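Local coordinates for Lmo0488 protein (PDB 5TED) that binds shikimate through this LysR-type effector-binding domain and, as a transcriptional regulator, activates protocatechuate biosynthesis genes in response to it, at residues 50-61 with 177-187. Sequence-based numbering, arbitrary orientation.
Sequences LKNEKFDLAICS and RFIYLASLKNH. With SKM ((3R,4S,5R)-3,4,5-trihydroxycyclohex-1-ene-1-carboxylic acid), chain D.
Ser61 and Arg177 meet at the shikimate carboxylate. Arg177 NH1 donates to Ser61 OG (2.8 Å), which lies at the guanidinium edge, while Ser61 OG in turn donates to shikimate O3 (2.5 Å). Arg177 NH2 reaches the same O3 at 3.1 Å, so a positive charge and a small hydroxyl together grip one carboxylate oxygen. A bend at chi2 (-65°) turns the arginine chain so that its end reaches Ser61 and the ligand, with Ile179 CG1 against one guanidinium face; Gln77 OE1 accepts from NE, which helps to fix the group's rotation.

Behind the pocket the backbones pair antiparallel: Ala58 with Ala182 and Cys60 with Tyr180 each exchange two hydrogen bonds, and Ile59 faces Leu181 in the non-hydrogen-bonded pair between them. Branched Ile59 presses CG2 tightly against Ile179 CG2 (3.4 Å) and CG1 against Leu181 CD2. On the other face, small Ala182 lets Leu50 CD1 come to 3.8 Å from its CB. Where the strands diverge, a water bridges Asp56 O and Leu184 N.

In this lobe of the periplasmic-binding-protein-like domain, strand 57-60 lies between parallel strand 4-10 and antiparallel strand 177-184, which also pairs with strand 69-84. Helix 43-51 packs against the Ala58 and Cys60 face, helix 191-208 against Leu57 and Leu181.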
loop_
_atom_site.group_PDB
_atom_site.type_symbol
_atom_site.label_atom_id
_atom_site.label_comp_id
_atom_site.label_asym_id
_atom_site.label_seq_id
_atom_site.Cartn_x
_atom_site.Cartn_y
_atom_site.Cartn_z
ATOM N N LEU A 50 14.007 -12.083 -4.316
ATOM C CA LEU A 50 14.069 -13.537 -4.243
ATOM C C LEU A 50 15.460 -14.021 -4.615
ATOM O O LEU A 50 16.033 -14.880 -3.933
ATOM C CB LEU A 50 13.036 -14.173 -5.170
ATOM C CG LEU A 50 11.776 -14.875 -4.693
ATOM C CD1 LEU A 50 11.259 -15.684 -5.875
ATOM C CD2 LEU A 50 12.014 -15.776 -3.489
ATOM N N LYS A 51 16.026 -13.470 -5.697
ATOM C CA LYS A 51 17.333 -13.920 -6.162
ATOM C C LYS A 51 18.422 -13.600 -5.146
ATOM O O LYS A 51 19.348 -14.396 -4.958
ATOM C CB LYS A 51 17.689 -13.277 -7.505
ATOM C CG LYS A 51 16.932 -13.829 -8.677
ATOM C CD LYS A 51 17.151 -12.964 -9.916
ATOM C CE LYS A 51 16.369 -13.502 -11.105
ATOM N NZ LYS A 51 16.531 -12.612 -12.292
ATOM N N ASN A 52 18.344 -12.436 -4.501
ATOM C CA ASN A 52 19.330 -12.064 -3.496
ATOM C C ASN A 52 18.985 -12.610 -2.122
ATOM O O ASN A 52 19.633 -12.241 -1.140
ATOM C CB ASN A 52 19.501 -10.537 -3.444
ATOM C CG ASN A 52 18.264 -9.815 -2.932
ATOM O OD1 ASN A 52 17.440 -10.385 -2.213
ATOM N ND2 ASN A 52 18.142 -8.535 -3.288
ATOM N N GLU A 53 17.967 -13.465 -2.034
ATOM C CA GLU A 53 17.618 -14.225 -0.841
ATOM C C GLU A 53 17.097 -13.362 0.295
ATOM O O GLU A 53 17.014 -13.847 1.429
ATOM C CB GLU A 53 18.811 -15.053 -0.352
ATOM C CG GLU A 53 19.287 -16.073 -1.384
ATOM C CD GLU A 53 20.494 -16.858 -0.923
ATOM O OE1 GLU A 53 21.605 -16.605 -1.446
ATOM O OE2 GLU A 53 20.328 -17.724 -0.039
ATOM N N LYS A 54 16.727 -12.104 0.030
ATOM C CA LYS A 54 16.040 -11.322 1.055
ATOM C C LYS A 54 14.722 -11.977 1.442
ATOM O O LYS A 54 14.319 -11.937 2.613
ATOM C CB LYS A 54 15.803 -9.892 0.571
ATOM C CG LYS A 54 17.016 -8.993 0.700
ATOM C CD LYS A 54 16.622 -7.525 0.593
ATOM C CE LYS A 54 17.775 -6.602 0.972
ATOM N NZ LYS A 54 18.992 -6.867 0.158
ATOM N N PHE A 55 14.030 -12.568 0.465
ATOM C CA PHE A 55 12.815 -13.340 0.682
ATOM C C PHE A 55 13.134 -14.827 0.532
ATOM O O PHE A 55 13.880 -15.223 -0.371
ATOM C CB PHE A 55 11.704 -12.962 -0.334
ATOM C CG PHE A 55 11.418 -11.485 -0.431
ATOM C CD1 PHE A 55 11.666 -10.635 0.632
ATOM C CD2 PHE A 55 10.900 -10.946 -1.608
ATOM C CE1 PHE A 55 11.398 -9.263 0.534
ATOM C CE2 PHE A 55 10.643 -9.590 -1.717
ATOM C CZ PHE A 55 10.883 -8.744 -0.644
ATOM N N ASP A 56 12.581 -15.645 1.433
ATOM C CA ASP A 56 12.601 -17.099 1.265
ATOM C C ASP A 56 11.591 -17.544 0.211
ATOM O O ASP A 56 11.831 -18.503 -0.533
ATOM C CB ASP A 56 12.304 -17.787 2.597
ATOM C CG ASP A 56 13.330 -17.457 3.660
ATOM O OD1 ASP A 56 14.529 -17.722 3.409
ATOM O OD2 ASP A 56 12.941 -16.929 4.732
ATOM N N LEU A 57 10.450 -16.863 0.157
ATOM C CA LEU A 57 9.354 -17.185 -0.750
ATOM C C LEU A 57 8.686 -15.884 -1.155
ATOM O O LEU A 57 8.707 -14.909 -0.400
ATOM C CB LEU A 57 8.296 -18.087 -0.096
ATOM C CG LEU A 57 8.726 -19.434 0.499
ATOM C CD1 LEU A 57 7.618 -20.059 1.340
ATOM C CD2 LEU A 57 9.163 -20.380 -0.607
ATOM N N ALA A 58 8.043 -15.885 -2.322
ATOM C CA ALA A 58 7.312 -14.704 -2.750
ATOM C C ALA A 58 5.969 -15.117 -3.331
ATOM O O ALA A 58 5.788 -16.244 -3.793
ATOM C CB ALA A 58 8.100 -13.888 -3.776
ATOM N N ILE A 59 5.020 -14.194 -3.268
ATOM C CA ILE A 59 3.725 -14.330 -3.913
ATOM C C ILE A 59 3.592 -13.164 -4.883
ATOM O O ILE A 59 3.548 -12.000 -4.450
ATOM C CB ILE A 59 2.575 -14.324 -2.892
ATOM C CG1 ILE A 59 2.744 -15.490 -1.892
ATOM C CG2 ILE A 59 1.226 -14.367 -3.636
ATOM C CD1 ILE A 59 1.732 -15.478 -0.722
ATOM N N CYS A 60 3.527 -13.462 -6.182
ATOM C CA CYS A 60 3.602 -12.381 -7.164
ATOM C C CYS A 60 3.096 -12.863 -8.526
ATOM O O CYS A 60 2.587 -13.981 -8.669
ATOM C CB CYS A 60 5.037 -11.837 -7.258
ATOM S SG CYS A 60 6.210 -13.034 -7.916
ATOM N N SER A 61 3.226 -11.992 -9.532
ATOM C CA SER A 61 2.842 -12.308 -10.901
ATOM C C SER A 61 3.910 -13.167 -11.565
ATOM O O SER A 61 5.096 -13.109 -11.220
ATOM C CB SER A 61 2.650 -11.032 -11.736
ATOM O OG SER A 61 1.589 -10.227 -11.224
ATOM N N ARG A 177 -6.291 -13.894 -14.539
ATOM C CA ARG A 177 -5.196 -13.255 -13.810
ATOM C C ARG A 177 -4.803 -14.241 -12.715
ATOM O O ARG A 177 -5.522 -14.394 -11.733
ATOM C CB ARG A 177 -5.636 -11.910 -13.217
ATOM C CG ARG A 177 -4.519 -11.033 -12.621
ATOM C CD ARG A 177 -3.852 -11.682 -11.380
ATOM N NE ARG A 177 -3.182 -10.700 -10.521
ATOM C CZ ARG A 177 -1.908 -10.323 -10.636
ATOM N NH1 ARG A 177 -1.133 -10.848 -11.580
ATOM N NH2 ARG A 177 -1.400 -9.431 -9.787
ATOM N N PHE A 178 -3.683 -14.931 -12.897
ATOM C CA PHE A 178 -3.184 -15.863 -11.896
ATOM C C PHE A 178 -2.087 -15.210 -11.066
ATOM O O PHE A 178 -1.367 -14.328 -11.544
ATOM C CB PHE A 178 -2.642 -17.136 -12.539
ATOM C CG PHE A 178 -3.707 -18.016 -13.110
ATOM C CD1 PHE A 178 -4.529 -18.766 -12.285
ATOM C CD2 PHE A 178 -3.893 -18.086 -14.480
ATOM C CE1 PHE A 178 -5.512 -19.573 -12.822
ATOM C CE2 PHE A 178 -4.871 -18.891 -15.020
ATOM C CZ PHE A 178 -5.682 -19.634 -14.196
ATOM N N ILE A 179 -1.977 -15.663 -9.818
ATOM C CA ILE A 179 -0.936 -15.240 -8.886
ATOM C C ILE A 179 -0.199 -16.485 -8.407
ATOM O O ILE A 179 -0.824 -17.519 -8.136
ATOM C CB ILE A 179 -1.543 -14.457 -7.703
ATOM C CG1 ILE A 179 -2.070 -13.099 -8.189
ATOM C CG2 ILE A 179 -0.522 -14.303 -6.558
ATOM C CD1 ILE A 179 -2.858 -12.353 -7.158
ATOM N N TYR A 180 1.122 -16.381 -8.284
ATOM C CA TYR A 180 1.986 -17.540 -8.118
ATOM C C TYR A 180 2.789 -17.454 -6.833
ATOM O O TYR A 180 3.117 -16.366 -6.358
ATOM C CB TYR A 180 2.957 -17.669 -9.298
ATOM C CG TYR A 180 2.239 -17.895 -10.589
ATOM C CD1 TYR A 180 1.659 -16.830 -11.279
ATOM C CD2 TYR A 180 2.113 -19.171 -11.121
ATOM C CE1 TYR A 180 0.979 -17.024 -12.469
ATOM C CE2 TYR A 180 1.422 -19.378 -12.316
ATOM C CZ TYR A 180 0.864 -18.301 -12.979
ATOM O OH TYR A 180 0.193 -18.503 -14.162
ATOM N N LEU A 181 3.070 -18.619 -6.260
ATOM C CA LEU A 181 4.062 -18.747 -5.211
ATOM C C LEU A 181 5.403 -18.957 -5.904
ATOM O O LEU A 181 5.566 -19.907 -6.680
ATOM C CB LEU A 181 3.723 -19.908 -4.268
ATOM C CG LEU A 181 4.511 -20.045 -2.958
ATOM C CD1 LEU A 181 5.992 -20.210 -3.202
ATOM C CD2 LEU A 181 4.266 -18.856 -2.074
ATOM N N ALA A 182 6.333 -18.038 -5.685
ATOM C CA ALA A 182 7.606 -18.046 -6.393
ATOM C C ALA A 182 8.743 -18.352 -5.423
ATOM O O ALA A 182 8.733 -17.889 -4.276
ATOM C CB ALA A 182 7.836 -16.705 -7.106
ATOM N N SER A 183 9.711 -19.151 -5.890
ATOM C CA SER A 183 10.883 -19.524 -5.107
ATOM C C SER A 183 12.053 -19.777 -6.052
ATOM O O SER A 183 11.868 -19.968 -7.259
ATOM C CB SER A 183 10.621 -20.768 -4.251
ATOM O OG SER A 183 10.296 -21.889 -5.059
ATOM N N LEU A 184 13.267 -19.772 -5.491
ATOM C CA LEU A 184 14.458 -20.048 -6.292
ATOM C C LEU A 184 14.521 -21.526 -6.630
ATOM O O LEU A 184 14.483 -22.379 -5.741
ATOM C CB LEU A 184 15.732 -19.652 -5.547
ATOM C CG LEU A 184 16.140 -18.191 -5.495
ATOM C CD1 LEU A 184 17.527 -18.072 -4.818
ATOM C CD2 LEU A 184 16.138 -17.594 -6.905
ATOM N N LYS A 185 14.670 -21.828 -7.915
ATOM C CA LYS A 185 14.694 -23.211 -8.357
ATOM C C LYS A 185 15.950 -23.929 -7.861
ATOM O O LYS A 185 17.045 -23.361 -7.835
ATOM C CB LYS A 185 14.623 -23.250 -9.886
ATOM C CG LYS A 185 13.928 -24.463 -10.462
ATOM C CD LYS A 185 13.667 -24.289 -11.958
ATOM C CE LYS A 185 12.539 -23.280 -12.206
ATOM N NZ LYS A 185 12.000 -23.324 -13.598
ATOM N N ASN A 186 15.778 -25.195 -7.474
ATOM C CA ASN A 186 16.874 -26.098 -7.097
ATOM C C ASN A 186 17.729 -25.538 -5.959
ATOM O O ASN A 186 18.895 -25.894 -5.810
ATOM C CB ASN A 186 17.766 -26.427 -8.303
ATOM C CG ASN A 186 17.003 -27.056 -9.455
ATOM O OD1 ASN A 186 16.176 -27.948 -9.263
ATOM N ND2 ASN A 186 17.299 -26.606 -10.669
ATOM N N HIS A 187 17.135 -24.757 -5.074
ATOM C CA HIS A 187 17.868 -24.075 -4.022
ATOM C C HIS A 187 17.464 -24.666 -2.678
ATOM O O HIS A 187 16.322 -25.097 -2.496
ATOM C CB HIS A 187 17.552 -22.579 -4.033
ATOM C CG HIS A 187 18.474 -21.764 -3.185
ATOM N ND1 HIS A 187 18.193 -21.442 -1.876
ATOM C CD2 HIS A 187 19.665 -21.189 -3.467
ATOM C CE1 HIS A 187 19.184 -20.726 -1.378
ATOM N NE2 HIS A 187 20.087 -20.552 -2.325
HETATM O O12 SKM D . -0.701 -4.335 -6.392
HETATM C C8 SKM D . -0.559 -3.749 -7.683
HETATM C C6 SKM D . 0.759 -3.512 -7.988
HETATM O O7 SKM D . 0.897 -2.935 -9.286
HETATM C C5 SKM D . 1.689 -4.877 -8.008
HETATM C C4 SKM D . 1.111 -5.949 -8.826
HETATM C C1 SKM D . 1.962 -7.124 -9.332
HETATM O O2 SKM D . 3.219 -6.994 -9.371
HETATM O O3 SKM D . 1.404 -8.195 -9.722
HETATM C C10 SKM D . -0.461 -5.924 -9.137
HETATM C C9 SKM D . -1.254 -4.773 -8.829
HETATM O O11 SKM D . -2.465 -5.200 -8.347
HETATM O O HOH W 1 13.324 -18.852 -2.783
#